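Local coordinates for protein VP24 (White spot syndrome virus, PDB 5HLJ) that is a major envelope protein of the virus, probably membrane-anchored, that likely contributes to building the outer coat of the virion as part of a three-chain assembly, at residues H33-N38 / A52-S57; S59-V62 / I68-T71. All blocks are in the same frame, centred on the assembly; numbering follows the deposited sequence.

Interaction 1. Residues H33-N38 / A52-S57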
# COMPACT_ATOMS: atom_id res chain seq x y z
N HIS A 33 -15.19 -15.88 -6.52
CA HIS A 33 -13.84 -15.67 -7.00
C HIS A 33 -13.57 -14.27 -7.53
O HIS A 33 -14.49 -13.50 -7.82
CB HIS A 33 -13.51 -16.67 -8.11
CG HIS A 33 -13.14 -18.03 -7.61
ND1 HIS A 33 -13.97 -19.12 -7.76
CD2 HIS A 33 -12.04 -18.48 -6.98
CE1 HIS A 33 -13.39 -20.19 -7.25
NE2 HIS A 33 -12.21 -19.82 -6.77
N PHE A 34 -12.29 -13.95 -7.67
CA PHE A 34 -11.87 -12.84 -8.51
C PHE A 34 -11.41 -13.46 -9.81
O PHE A 34 -10.91 -14.57 -9.81
CB PHE A 34 -10.75 -12.01 -7.87
CG PHE A 34 -11.24 -10.99 -6.91
CD1 PHE A 34 -11.92 -9.86 -7.37
CD2 PHE A 34 -11.03 -11.14 -5.55
CE1 PHE A 34 -12.36 -8.91 -6.48
CE2 PHE A 34 -11.48 -10.19 -4.66
CZ PHE A 34 -12.15 -9.07 -5.13
N ASN A 35 -11.55 -12.73 -10.90
CA ASN A 35 -11.16 -13.25 -12.21
C ASN A 35 -10.34 -12.23 -12.99
O ASN A 35 -10.75 -11.06 -13.12
CB ASN A 35 -12.42 -13.66 -12.98
CG ASN A 35 -12.12 -14.53 -14.19
OD1 ASN A 35 -11.15 -15.29 -14.19
ND2 ASN A 35 -12.95 -14.42 -15.21
N PHE A 36 -9.18 -12.63 -13.49
CA PHE A 36 -8.33 -11.72 -14.27
C PHE A 36 -9.03 -11.25 -15.54
O PHE A 36 -9.87 -11.96 -16.09
CB PHE A 36 -7.01 -12.37 -14.65
CG PHE A 36 -6.05 -12.54 -13.50
CD1 PHE A 36 -5.64 -11.44 -12.75
CD2 PHE A 36 -5.53 -13.80 -13.21
CE1 PHE A 36 -4.74 -11.60 -11.70
CE2 PHE A 36 -4.63 -13.97 -12.16
CZ PHE A 36 -4.23 -12.85 -11.40
N VAL A 37 -8.67 -10.06 -16.01
CA VAL A 37 -8.89 -9.68 -17.40
C VAL A 37 -7.64 -10.11 -18.16
O VAL A 37 -6.52 -9.79 -17.75
CB VAL A 37 -9.13 -8.17 -17.56
CG1 VAL A 37 -9.11 -7.77 -19.03
CG2 VAL A 37 -10.44 -7.77 -16.90
N ASN A 38 -7.80 -10.85 -19.25
CA ASN A 38 -6.62 -11.35 -19.97
C ASN A 38 -5.95 -10.21 -20.73
O ASN A 38 -6.59 -9.21 -21.06
CB ASN A 38 -7.00 -12.49 -20.91
CG ASN A 38 -8.02 -12.07 -21.95
OD1 ASN A 38 -9.20 -11.88 -21.63
ND2 ASN A 38 -7.57 -11.92 -23.19
N ALA A 52 -3.14 -15.18 -19.05
CA ALA A 52 -3.94 -16.09 -19.89
C ALA A 52 -5.42 -16.04 -19.55
O ALA A 52 -5.83 -15.43 -18.57
CB ALA A 52 -3.42 -17.52 -19.77
N GLY A 53 -6.23 -16.69 -20.38
CA GLY A 53 -7.65 -16.81 -20.09
C GLY A 53 -7.94 -17.63 -18.83
O GLY A 53 -7.11 -18.41 -18.38
N GLN A 54 -9.13 -17.45 -18.28
CA GLN A 54 -9.51 -18.17 -17.07
C GLN A 54 -9.39 -19.68 -17.20
O GLN A 54 -9.64 -20.25 -18.26
CB GLN A 54 -10.93 -17.80 -16.68
CG GLN A 54 -11.94 -18.12 -17.75
CD GLN A 54 -13.27 -17.40 -17.53
OE1 GLN A 54 -13.32 -16.17 -17.45
NE2 GLN A 54 -14.35 -18.17 -17.43
N GLY A 55 -9.01 -20.32 -16.10
CA GLY A 55 -8.96 -21.77 -16.02
C GLY A 55 -7.95 -22.47 -16.92
O GLY A 55 -8.11 -23.65 -17.22
N THR A 56 -6.93 -21.75 -17.35
CA THR A 56 -5.89 -22.33 -18.19
C THR A 56 -5.19 -23.47 -17.44
O THR A 56 -4.78 -23.30 -16.30
CB THR A 56 -4.87 -21.27 -18.63
OG1 THR A 56 -5.55 -20.24 -19.37
CG2 THR A 56 -3.79 -21.87 -19.48
N SER A 57 -5.06 -24.62 -18.08
CA SER A 57 -4.45 -25.78 -17.45
C SER A 57 -2.95 -25.58 -17.32
O SER A 57 -2.37 -24.78 -18.05
CB SER A 57 -4.72 -27.04 -18.25
OG SER A 57 -3.93 -27.03 -19.42
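N35 and Q54 meet through their side chains, an example of two side-chain amides linking strand to loop where the backbones have parted. The N35 nitrogen ND2 donates to OE1 of Q54 over 2.9 Å, with an N-H...O angle of 155°. The two flat groups are far from coplanar, their planes 70° apart. OE1 lies close to the plane of the N35 amide, whereas ND2 stands above the carbonyl plane of Q54, so the fit is good for the donor and less so for the acceptor. N35 reaches across with CG opposite its backbone nitrogen (chi1 -165°). In Q54, CG lies between its own N and carbonyl carbon, and the extended chain beyond it carries OE1 to ND2. At the base of that side chain, Q54 CB sits 3.5 Å from N35 OD1. That oxygen is engaged by the hydroxyl of S72, which also accepts from the backbone N of F36; with both ends held, the N35 amide has a defined flip.

Q54 and G55 are the central residues of a type II turn from G53 to T56, and G55 has the positive phi expected there. T56 OG1 donates to G53 O at 2.6 Å, while the turn's own backbone bond, T56 N to G53 O, is weak at 3.5 Å. Farther along, N38 makes a plainer contact: its CB lies 3.9 Å from A52 O, and its amide end turns away to bond E179 O of the second subunit.

Strand 33-42 is thus tied to the loop leaving its neighbour 48-51 by a single side-chain bond at the surface. The chemistry implies a directional but modest link, probably positioned by the turn that carries Q54 and by the S72 hydroxyl bonded to N35 OD1.

Interaction 2. Residues S59-V62 / I68-T71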
# COMPACT_ATOMS: atom_id res chain seq x y z
N SER A 59 -0.45 -27.43 -18.30
CA SER A 59 0.37 -27.75 -19.48
C SER A 59 0.27 -26.65 -20.55
O SER A 59 1.26 -26.33 -21.20
CB SER A 59 -0.02 -29.10 -20.08
OG SER A 59 -1.41 -29.16 -20.35
N GLU A 60 -0.91 -26.07 -20.71
CA GLU A 60 -1.08 -24.92 -21.57
C GLU A 60 -0.34 -23.69 -21.03
O GLU A 60 0.31 -22.96 -21.80
CB GLU A 60 -2.57 -24.62 -21.75
CG GLU A 60 -3.27 -25.63 -22.68
CD GLU A 60 -2.57 -25.74 -24.04
OE1 GLU A 60 -2.41 -24.70 -24.72
OE2 GLU A 60 -2.17 -26.86 -24.44
N LEU A 61 -0.41 -23.49 -19.72
CA LEU A 61 0.14 -22.28 -19.10
C LEU A 61 1.63 -22.12 -19.40
O LEU A 61 2.08 -21.02 -19.67
CB LEU A 61 -0.10 -22.28 -17.58
CG LEU A 61 -0.06 -20.94 -16.84
CD1 LEU A 61 -1.29 -20.09 -17.16
CD2 LEU A 61 0.03 -21.19 -15.34
N VAL A 62 2.39 -23.22 -19.40
CA VAL A 62 3.84 -23.11 -19.64
C VAL A 62 4.21 -22.92 -21.12
O VAL A 62 5.39 -22.81 -21.46
CB VAL A 62 4.60 -24.35 -19.11
CG1 VAL A 62 4.36 -24.51 -17.60
CG2 VAL A 62 4.23 -25.61 -19.88
N ILE A 68 6.37 -14.43 -17.21
CA ILE A 68 5.56 -14.75 -16.04
C ILE A 68 4.12 -14.93 -16.54
O ILE A 68 3.57 -14.01 -17.16
CB ILE A 68 5.63 -13.64 -14.96
CG1 ILE A 68 7.05 -13.46 -14.44
CG2 ILE A 68 4.71 -13.95 -13.81
CD1 ILE A 68 7.24 -12.24 -13.56
N ILE A 69 3.53 -16.10 -16.29
CA ILE A 69 2.22 -16.42 -16.84
C ILE A 69 1.23 -16.65 -15.72
O ILE A 69 1.48 -17.45 -14.81
CB ILE A 69 2.26 -17.71 -17.73
CG1 ILE A 69 3.58 -17.82 -18.49
CG2 ILE A 69 1.06 -17.75 -18.68
CD1 ILE A 69 3.77 -16.75 -19.54
N LEU A 70 0.10 -15.96 -15.78
CA LEU A 70 -0.90 -16.07 -14.74
C LEU A 70 -2.24 -16.53 -15.30
O LEU A 70 -2.61 -16.17 -16.42
CB LEU A 70 -1.10 -14.74 -14.03
CG LEU A 70 0.08 -14.02 -13.39
CD1 LEU A 70 0.81 -13.14 -14.39
CD2 LEU A 70 -0.44 -13.20 -12.23
N THR A 71 -2.97 -17.31 -14.50
CA THR A 71 -4.36 -17.62 -14.78
C THR A 71 -5.14 -17.64 -13.45
O THR A 71 -4.63 -18.09 -12.43
CB THR A 71 -4.53 -18.99 -15.52
OG1 THR A 71 -5.90 -19.20 -15.84
CG2 THR A 71 -4.02 -20.15 -14.68
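L61 lays its branched end against the strand, with CD1 wedged between two methyls: I69 CG2 at 3.6 Å and T71 CG2 at 3.7 Å. The contact is wholly apolar at the side chains. L61 and I69 lie alongside each other, running opposite ways, and I69 CG2 also packs against the carbonyl oxygen of L61 at 3.6 Å, at the C-terminal end of the one-turn helix. With CG swung opposite the backbone N (chi1 -159°), the leucine extends from the helix to the strand.

T71 divides its two branches between two tasks. Its methyl faces L61, while OG1 is held by the G53-T56 turn, an arrangement that fixes the rotation of the side chain and hence the place of the methyl. Further out, T56 and I142 of strand 141-151 also touch L61, and Y50 and Y98, from the strands on either side of 68-72, flank I69.

Strand 48-51, helix 58-61 and strand 68-72 form a beta-alpha-beta crossover between parallel neighbours in a mixed sheet, and L61 is the apolar side chain through which the one-turn helix rests on the second strand.

Interaction 1 and interaction 2 follow one another along the chain, and their centres lie about 10 Å apart on the same sheet. Their direct meeting is made by the loop after strand 48-51 and by strand 68-72. A52 N probably donates to L70 O at 2.9 Å, continuing the parallel pairing of these strands, and T71 OG1 bonds G53 O, also at 2.9 Å. T56 bridges the two as well, its CG2 packing 3.8 Å from L61 N. The turn that presents Q54 to N35 is therefore anchored on the same threonine whose methyl receives L61. Interaction 1 is thus polar and at the surface, interaction 2 apolar and buried.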